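Local coordinates for protein putative ribose operon repressor (Burkholderia thailandensis, PDB 3EGC) that probably binds DNA as a LacI-family transcriptional repressor, with a sugar-binding-protein-like domain that would sense a small-molecule effector, possibly ribose, at residues G12-D17 with E55-F60; L70-G75 with R95-P100; L210-D215 with P232-V237. One frame throughout, in Å; residues are numbered along the deposited sequence.

Contact 1: G12-D17 with E55-F60; sequences GLIVSD and EAVGQF
I14 and F60 pass alongside each other in opposite directions, the isoleucine reaching from its strand to the helix and the phenylalanine returning from helix to strand. The branch that does the touching is CG1 with its terminal CD1. A chi1 of -65° sets I14 CG1 beside the backbone N, and this methylene lies 3.6 Å from F60 CE2, meeting the ring obliquely. Extended further, I14 CD1 rests against two helix side chains, 3.6 Å from A56 CB and 3.7 Å from V57 CG2. The F60 ring continues to the strand backbone itself: F60 CD2 lies 3.7 Å from G12 CA, so that the aromatic group is laid directly against the main chain, and the ring edge meets L13 O near the ring plane. The cluster is wholly apolar in its side chains and buried, with L42 and A44 of strand 40-45 and L68 of strand 67-70 packing on F60. Strand 10-15 and helix 50-62 run almost exactly antiparallel here (174°), the axes of the short segments 9.4 Å apart, the helix-on-sheet layer of a Rossmann-like alpha/beta subdomain in the periplasmic-binding-protein fold.

Contact 2: L70-G75 with R95-P100; sequences LAPSEG and RELRIP
The ring of P72 fits against the backbone and side chain of the facing loop, P72 CG lying 3.5 Å from L97 CD1 and 3.4 Å from R95 O. In the leucine, chi1 near -102° and chi2 of 7°, both away from staggered values, place L97 CD1 against CG and CB of the proline, while L97 CD2 lies 4.2 Å from L70 CD2. I90 and A92 of strand 90-93 and L80 of helix 78-82 pack round the same leucine, making it part of the buried core.

Both segments are loops that follow neighbouring parallel strands, 67-70 and 90-93, at their C-terminal ends. In alpha/beta folds of the periplasmic-binding-protein type this is the edge that faces the cleft between the two subdomains, where ligands bind in relatives.

R95 supplies the polar half. Its chain is bent twice, at chi2 (114°) and again at chi3, which folds the guanidinium back across the 72-74 backbone. P72 O sits over one face of that group, 2.7 Å from R95 NH2, an approach too poorly angled to count as a hydrogen bond. E74 N lies at the guanidinium edge, close to its plane, but both it and R95 NH2 are donors, so the two are merely neighbours. Outside the two loops, E48 forms a long, weak ion pair with R95 NH2. The E74 carboxylate turns off to bond S134 through OE2, E74 OE1 remaining 6.0 Å from R95 NH2, and S73 OG is engaged by T46, with E53 holding the S73 amide.

Contact 3: L210-D215 with P232-V237; sequences LRYGPD and PPLPVV
Y212 reaches across to the 232-237 segment with its ring and hydroxyl, and P232 is the first residue it meets. The peptide bond before this proline is cis. P232 CD packs 3.7 Å from Y212 CE1, the two side chains crossing at a slant, and 4.1 Å from G213 CA. The carbonyl of the same residue accepts the tyrosine's hydroxyl proton: Y212 OH to P232 O is 2.7 Å. That oxygen lies at the edge of the ring, near its plane, yet the hydroxyl sits 47° out of the carbonyl plane, so the bond is short but does not follow a lone pair. A chi1 of 166° swings the tyrosine ring away from its own backbone N and directs it toward this acceptor.

At P233 the CB points away, and the chain brings L234 up to the hydroxyl, with L234 CA 3.5 Å from Y212 OH. The leucine's side chain flanks the polar end, L234 CD1 approaching Y212 CE2 obliquely at 4.0 Å. Past P235 the chain enters strand 236-238.

Within 210-215, R211 grips D215 side-on, R211 NE to D215 OD2 at 2.8 Å and R211 NH2 to D215 OD1 at 2.9 Å. This loop links helix 195-208 to strand 217-221; M202 and L205 of the helix pack on Y212, while L234 packs on I218 and S220 of the strand and on T198 of the helix.

Contacts 1 and 2 lie on the same side of the chain's centre and touch directly: I14 O and A71 N are 2.9 Å apart, a probable hydrogen bond, and I14 CG2 packs on L70 CD1. Contact 3 lies on the opposite side, its centre about 37 Å from that of contact 1, although both reach the same sheet. The chemistry follows the place. Contact 1, a helix against a strand, is buried and apolar in its side chains; contact 2, loop against loop at strand ends, is also buried but combines a proline-leucine core with an arginine laid over backbone. Contact 3 is a surface contact, and there a genuine side-chain-to-carbonyl hydrogen bond spans the gap.

Contact 1: G12-D17 with E55-F60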
loop_
_atom_site.group_PDB
_atom_site.type_symbol
_atom_site.label_atom_id
_atom_site.label_comp_id
_atom_site.label_asym_id
_atom_site.label_seq_id
_atom_site.Cartn_x
_atom_site.Cartn_y
_atom_site.Cartn_z
ATOM N N GLY A 12 -15.092 9.774 -10.462
ATOM C CA GLY A 12 -15.151 9.317 -9.075
ATOM C C GLY A 12 -14.425 7.984 -8.968
ATOM O O GLY A 12 -14.690 7.112 -9.785
ATOM N N LEU A 13 -13.466 7.850 -8.041
ATOM C CA LEU A 13 -12.808 6.571 -7.801
ATOM C C LEU A 13 -13.196 6.096 -6.414
ATOM O O LEU A 13 -13.014 6.813 -5.420
ATOM C CB LEU A 13 -11.299 6.650 -7.908
ATOM C CG LEU A 13 -10.504 5.430 -7.436
ATOM C CD1 LEU A 13 -10.839 4.140 -8.242
ATOM C CD2 LEU A 13 -8.979 5.664 -7.454
ATOM N N ILE A 14 -13.850 4.966 -6.370
ATOM C CA ILE A 14 -14.347 4.449 -5.116
ATOM C C ILE A 14 -13.696 3.115 -4.932
ATOM O O ILE A 14 -13.817 2.269 -5.753
ATOM C CB ILE A 14 -15.902 4.313 -5.101
ATOM C CG1 ILE A 14 -16.540 5.704 -5.203
ATOM C CG2 ILE A 14 -16.375 3.523 -3.825
ATOM C CD1 ILE A 14 -18.105 5.733 -5.331
ATOM N N VAL A 15 -12.983 2.955 -3.846
ATOM C CA VAL A 15 -12.168 1.806 -3.647
ATOM C C VAL A 15 -12.565 1.106 -2.344
ATOM O O VAL A 15 -12.760 1.761 -1.328
ATOM C CB VAL A 15 -10.694 2.286 -3.663
ATOM C CG1 VAL A 15 -9.814 1.531 -2.711
ATOM C CG2 VAL A 15 -10.163 2.273 -5.111
ATOM N N SER A 16 -12.610 -0.227 -2.348
ATOM C CA SER A 16 -12.990 -0.967 -1.173
ATOM C C SER A 16 -11.929 -0.969 -0.026
ATOM O O SER A 16 -12.298 -1.103 1.192
ATOM C CB SER A 16 -13.337 -2.372 -1.562
ATOM O OG SER A 16 -12.346 -2.924 -2.438
ATOM N N ASP A 17 -10.641 -0.810 -0.373
ATOM C CA ASP A 17 -9.645 -0.697 0.670
ATOM C C ASP A 17 -8.313 -0.041 0.249
ATOM O O ASP A 17 -7.377 -0.738 -0.099
ATOM C CB ASP A 17 -9.390 -2.063 1.329
ATOM C CG ASP A 17 -8.462 -1.968 2.490
ATOM O OD1 ASP A 17 -8.069 -0.829 2.878
ATOM O OD2 ASP A 17 -8.082 -3.029 3.017
ATOM N N GLU A 55 -23.111 5.461 -0.161
ATOM C CA GLU A 55 -23.035 6.873 0.150
ATOM C C GLU A 55 -22.037 7.626 -0.697
ATOM O O GLU A 55 -22.256 8.811 -1.062
ATOM C CB GLU A 55 -22.705 7.110 1.638
ATOM C CG GLU A 55 -23.824 6.605 2.557
ATOM C CD GLU A 55 -23.547 6.769 4.054
ATOM O OE1 GLU A 55 -24.546 6.803 4.834
ATOM O OE2 GLU A 55 -22.356 6.825 4.453
ATOM N N ALA A 56 -20.909 6.975 -0.987
ATOM C CA ALA A 56 -19.947 7.600 -1.873
ATOM C C ALA A 56 -20.557 7.782 -3.272
ATOM O O ALA A 56 -20.426 8.867 -3.873
ATOM C CB ALA A 56 -18.683 6.847 -1.911
ATOM N N VAL A 57 -21.248 6.744 -3.765
ATOM C CA VAL A 57 -21.748 6.757 -5.136
ATOM C C VAL A 57 -22.704 7.964 -5.275
ATOM O O VAL A 57 -22.566 8.762 -6.177
ATOM C CB VAL A 57 -22.490 5.438 -5.538
ATOM C CG1 VAL A 57 -23.321 5.647 -6.857
ATOM C CG2 VAL A 57 -21.509 4.266 -5.745
ATOM N N GLY A 58 -23.645 8.083 -4.338
ATOM C CA GLY A 58 -24.605 9.192 -4.288
ATOM C C GLY A 58 -23.926 10.544 -4.116
ATOM O O GLY A 58 -24.250 11.501 -4.786
ATOM N N GLN A 59 -22.923 10.592 -3.264
ATOM C CA GLN A 59 -22.150 11.793 -3.069
ATOM C C GLN A 59 -21.465 12.232 -4.365
ATOM O O GLN A 59 -21.539 13.424 -4.749
ATOM C CB GLN A 59 -21.153 11.534 -1.970
ATOM C CG GLN A 59 -20.208 12.648 -1.692
ATOM C CD GLN A 59 -19.219 12.245 -0.659
ATOM O OE1 GLN A 59 -19.605 11.838 0.447
ATOM N NE2 GLN A 59 -17.920 12.319 -1.007
ATOM N N PHE A 60 -20.853 11.264 -5.055
ATOM C CA PHE A 60 -20.130 11.527 -6.295
ATOM C C PHE A 60 -21.093 11.896 -7.470
ATOM O O PHE A 60 -20.850 12.804 -8.348
ATOM C CB PHE A 60 -19.168 10.306 -6.633
ATOM C CG PHE A 60 -17.885 10.268 -5.772
ATOM C CD1 PHE A 60 -17.596 11.294 -4.852
ATOM C CD2 PHE A 60 -16.984 9.257 -5.899
ATOM C CE1 PHE A 60 -16.448 11.271 -4.089
ATOM C CE2 PHE A 60 -15.776 9.235 -5.155
ATOM C CZ PHE A 60 -15.518 10.232 -4.246
#

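Contact 2: L70-G75 with R95-P100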
loop_
_atom_site.group_PDB
_atom_site.type_symbol
_atom_site.label_atom_id
_atom_site.label_comp_id
_atom_site.label_asym_id
_atom_site.label_seq_id
_atom_site.Cartn_x
_atom_site.Cartn_y
_atom_site.Cartn_z
ATOM N N LEU A 70 -15.165 1.807 -9.888
ATOM C CA LEU A 70 -15.622 1.267 -8.628
ATOM C C LEU A 70 -14.940 -0.074 -8.313
ATOM O O LEU A 70 -15.079 -1.039 -9.044
ATOM C CB LEU A 70 -17.176 1.114 -8.679
ATOM C CG LEU A 70 -17.777 0.332 -7.515
ATOM C CD1 LEU A 70 -17.477 0.995 -6.156
ATOM C CD2 LEU A 70 -19.331 0.064 -7.633
ATOM N N ALA A 71 -14.176 -0.125 -7.259
ATOM C CA ALA A 71 -13.757 -1.417 -6.705
ATOM C C ALA A 71 -14.810 -1.863 -5.670
ATOM O O ALA A 71 -14.816 -1.406 -4.518
ATOM C CB ALA A 71 -12.380 -1.315 -6.042
ATOM N N PRO A 72 -15.696 -2.746 -6.081
ATOM C CA PRO A 72 -16.843 -3.048 -5.288
ATOM C C PRO A 72 -16.570 -3.725 -3.940
ATOM O O PRO A 72 -15.687 -4.586 -3.803
ATOM C CB PRO A 72 -17.681 -3.973 -6.203
ATOM C CG PRO A 72 -17.093 -3.819 -7.577
ATOM C CD PRO A 72 -15.686 -3.477 -7.349
ATOM N N SER A 73 -17.353 -3.329 -2.963
ATOM C CA SER A 73 -17.292 -3.938 -1.667
ATOM C C SER A 73 -18.283 -5.075 -1.757
ATOM O O SER A 73 -19.174 -5.060 -2.626
ATOM C CB SER A 73 -17.759 -2.927 -0.628
ATOM O OG SER A 73 -16.740 -1.967 -0.381
ATOM N N GLU A 74 -18.115 -6.078 -0.914
ATOM C CA GLU A 74 -18.974 -7.250 -0.951
ATOM C C GLU A 74 -20.341 -6.823 -0.483
ATOM O O GLU A 74 -20.473 -6.279 0.610
ATOM C CB GLU A 74 -18.460 -8.347 -0.015
ATOM C CG GLU A 74 -19.240 -9.650 -0.111
ATOM C CD GLU A 74 -18.689 -10.739 0.780
ATOM O OE1 GLU A 74 -17.924 -10.437 1.711
ATOM O OE2 GLU A 74 -19.049 -11.912 0.577
ATOM N N GLY A 75 -21.353 -7.123 -1.291
ATOM C CA GLY A 75 -22.726 -6.812 -0.995
ATOM C C GLY A 75 -23.516 -6.698 -2.305
ATOM O O GLY A 75 -22.961 -6.964 -3.373
ATOM N N ARG A 95 -13.442 -6.871 -9.178
ATOM C CA ARG A 95 -14.655 -7.684 -9.065
ATOM C C ARG A 95 -15.696 -7.091 -10.014
ATOM O O ARG A 95 -15.851 -5.880 -10.042
ATOM C CB ARG A 95 -15.233 -7.693 -7.622
ATOM C CG ARG A 95 -14.496 -8.604 -6.662
ATOM C CD ARG A 95 -13.796 -7.873 -5.569
ATOM N NE ARG A 95 -14.696 -7.472 -4.490
ATOM C CZ ARG A 95 -14.349 -7.277 -3.219
ATOM N NH1 ARG A 95 -13.109 -7.469 -2.790
ATOM N NH2 ARG A 95 -15.277 -6.879 -2.366
ATOM N N GLU A 96 -16.409 -7.940 -10.747
ATOM C CA GLU A 96 -17.400 -7.469 -11.704
ATOM C C GLU A 96 -18.690 -7.054 -10.983
ATOM O O GLU A 96 -18.946 -7.450 -9.833
ATOM C CB GLU A 96 -17.690 -8.551 -12.753
ATOM C CG GLU A 96 -18.414 -9.689 -12.135
ATOM C CD GLU A 96 -18.552 -10.890 -13.053
ATOM O OE1 GLU A 96 -19.261 -11.748 -12.928
ATOM O OE2 GLU A 96 -18.011 -11.138 -14.002
ATOM N N LEU A 97 -19.515 -6.264 -11.664
ATOM C CA LEU A 97 -20.784 -5.821 -11.112
ATOM C C LEU A 97 -21.942 -6.699 -11.573
ATOM O O LEU A 97 -22.828 -7.031 -10.771
ATOM C CB LEU A 97 -21.060 -4.393 -11.527
ATOM C CG LEU A 97 -20.826 -3.254 -10.543
ATOM C CD1 LEU A 97 -20.164 -3.763 -9.279
ATOM C CD2 LEU A 97 -20.045 -2.101 -11.214
ATOM N N ARG A 98 -21.939 -7.088 -12.847
ATOM C CA ARG A 98 -23.064 -7.855 -13.394
ATOM C C ARG A 98 -24.258 -6.946 -13.448
ATOM O O ARG A 98 -25.333 -7.292 -13.007
ATOM C CB ARG A 98 -23.381 -9.062 -12.518
ATOM C CG ARG A 98 -22.416 -10.214 -12.761
ATOM C CD ARG A 98 -22.327 -11.125 -11.598
ATOM N NE ARG A 98 -23.629 -11.603 -11.143
ATOM C CZ ARG A 98 -23.871 -11.956 -9.890
ATOM N NH1 ARG A 98 -25.088 -12.369 -9.537
ATOM N NH2 ARG A 98 -22.885 -11.936 -9.004
ATOM N N ILE A 99 -24.044 -5.757 -13.977
ATOM C CA ILE A 99 -25.116 -4.847 -14.252
ATOM C C ILE A 99 -24.916 -4.459 -15.673
ATOM O O ILE A 99 -23.833 -4.014 -16.036
ATOM C CB ILE A 99 -24.960 -3.572 -13.426
ATOM C CG1 ILE A 99 -24.899 -3.887 -11.923
ATOM C CG2 ILE A 99 -26.054 -2.574 -13.766
ATOM C CD1 ILE A 99 -26.225 -3.804 -11.221
ATOM N N PRO A 100 -25.967 -4.615 -16.500
ATOM C CA PRO A 100 -25.929 -4.236 -17.902
ATOM C C PRO A 100 -25.396 -2.829 -18.095
ATOM O O PRO A 100 -25.796 -1.942 -17.385
ATOM C CB PRO A 100 -27.415 -4.277 -18.292
ATOM C CG PRO A 100 -27.950 -5.371 -17.471
ATOM C CD PRO A 100 -27.275 -5.186 -16.133
#

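Contact 3: L210-D215 with P232-V237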
loop_
_atom_site.group_PDB
_atom_site.type_symbol
_atom_site.label_atom_id
_atom_site.label_comp_id
_atom_site.label_asym_id
_atom_site.label_seq_id
_atom_site.Cartn_x
_atom_site.Cartn_y
_atom_site.Cartn_z
ATOM N N LEU A 210 4.346 -24.733 12.832
ATOM C CA LEU A 210 4.741 -25.356 11.574
ATOM C C LEU A 210 5.768 -24.531 10.827
ATOM O O LEU A 210 5.900 -23.363 11.056
ATOM C CB LEU A 210 3.536 -25.675 10.695
ATOM C CG LEU A 210 2.451 -26.600 11.289
ATOM C CD1 LEU A 210 1.270 -26.779 10.339
ATOM C CD2 LEU A 210 3.069 -27.947 11.590
ATOM N N ARG A 211 6.521 -25.150 9.938
ATOM C CA ARG A 211 7.586 -24.437 9.265
ATOM C C ARG A 211 7.269 -24.174 7.804
ATOM O O ARG A 211 7.065 -25.119 7.007
ATOM C CB ARG A 211 8.912 -25.172 9.404
ATOM C CG ARG A 211 9.415 -25.269 10.853
ATOM C CD ARG A 211 10.372 -26.459 10.961
ATOM N NE ARG A 211 9.774 -27.708 10.470
ATOM C CZ ARG A 211 10.480 -28.802 10.189
ATOM N NH1 ARG A 211 11.784 -28.797 10.366
ATOM N NH2 ARG A 211 9.898 -29.897 9.701
ATOM N N TYR A 212 7.186 -22.880 7.480
ATOM C CA TYR A 212 7.075 -22.487 6.109
ATOM C C TYR A 212 8.232 -23.184 5.422
ATOM O O TYR A 212 9.352 -23.107 5.898
ATOM C CB TYR A 212 7.192 -20.976 5.936
ATOM C CG TYR A 212 7.411 -20.625 4.498
ATOM C CD1 TYR A 212 8.688 -20.361 3.999
ATOM C CD2 TYR A 212 6.351 -20.613 3.608
ATOM C CE1 TYR A 212 8.904 -20.073 2.667
ATOM C CE2 TYR A 212 6.550 -20.298 2.265
ATOM C CZ TYR A 212 7.821 -20.044 1.792
ATOM O OH TYR A 212 7.976 -19.750 0.448
ATOM N N GLY A 213 7.956 -23.870 4.318
ATOM C CA GLY A 213 8.980 -24.619 3.650
ATOM C C GLY A 213 8.809 -26.115 3.820
ATOM O O GLY A 213 7.962 -26.705 3.199
ATOM N N PRO A 214 9.613 -26.733 4.692
ATOM C CA PRO A 214 9.583 -28.184 4.953
ATOM C C PRO A 214 8.206 -28.744 5.390
ATOM O O PRO A 214 7.835 -29.842 4.993
ATOM C CB PRO A 214 10.593 -28.352 6.095
ATOM C CG PRO A 214 11.380 -27.058 6.153
ATOM C CD PRO A 214 10.470 -26.005 5.657
ATOM N N ASP A 215 7.474 -27.997 6.215
ATOM C CA ASP A 215 6.113 -28.406 6.629
ATOM C C ASP A 215 4.988 -28.009 5.666
ATOM O O ASP A 215 4.130 -28.827 5.365
ATOM C CB ASP A 215 5.794 -27.881 8.033
ATOM C CG ASP A 215 6.695 -28.480 9.115
ATOM O OD1 ASP A 215 7.098 -29.655 9.000
ATOM O OD2 ASP A 215 7.006 -27.781 10.084
ATOM N N PRO A 232 12.076 -21.190 1.093
ATOM C CA PRO A 232 12.370 -20.656 -0.218
ATOM C C PRO A 232 11.547 -19.400 -0.505
ATOM O O PRO A 232 10.632 -19.059 0.274
ATOM C CB PRO A 232 11.929 -21.795 -1.136
ATOM C CG PRO A 232 10.828 -22.415 -0.413
ATOM C CD PRO A 232 11.231 -22.404 0.996
ATOM N N PRO A 233 11.895 -18.682 -1.587
ATOM C CA PRO A 233 11.047 -17.561 -2.017
ATOM C C PRO A 233 9.635 -18.005 -2.324
ATOM O O PRO A 233 9.405 -19.071 -2.930
ATOM C CB PRO A 233 11.748 -17.054 -3.272
ATOM C CG PRO A 233 13.229 -17.378 -3.017
ATOM C CD PRO A 233 13.194 -18.708 -2.286
ATOM N N LEU A 234 8.681 -17.171 -1.961
ATOM C CA LEU A 234 7.302 -17.539 -2.126
ATOM C C LEU A 234 6.828 -17.238 -3.550
ATOM O O LEU A 234 6.742 -16.072 -3.945
ATOM C CB LEU A 234 6.473 -16.799 -1.095
ATOM C CG LEU A 234 5.192 -17.494 -0.640
ATOM C CD1 LEU A 234 4.938 -16.982 0.740
ATOM C CD2 LEU A 234 4.058 -17.158 -1.589
ATOM N N PRO A 235 6.522 -18.287 -4.340
ATOM C CA PRO A 235 6.086 -18.002 -5.709
ATOM C C PRO A 235 4.728 -17.295 -5.785
ATOM O O PRO A 235 3.830 -17.583 -5.015
ATOM C CB PRO A 235 6.050 -19.376 -6.373
ATOM C CG PRO A 235 6.763 -20.349 -5.336
ATOM C CD PRO A 235 6.492 -19.726 -4.030
ATOM N N VAL A 236 4.616 -16.345 -6.707
ATOM C CA VAL A 236 3.478 -15.468 -6.723
ATOM C C VAL A 236 2.882 -15.320 -8.067
ATOM O O VAL A 236 3.580 -15.301 -9.043
ATOM C CB VAL A 236 3.826 -14.021 -6.294
ATOM C CG1 VAL A 236 2.935 -13.624 -5.143
ATOM C CG2 VAL A 236 5.255 -13.921 -5.944
ATOM N N VAL A 237 1.572 -15.188 -8.112
ATOM C CA VAL A 237 0.948 -14.727 -9.322
ATOM C C VAL A 237 0.815 -13.205 -9.274
ATOM O O VAL A 237 0.018 -12.642 -8.494
ATOM C CB VAL A 237 -0.351 -15.518 -9.713
ATOM C CG1 VAL A 237 -1.051 -16.063 -8.534
ATOM C CG2 VAL A 237 -1.290 -14.664 -10.636
#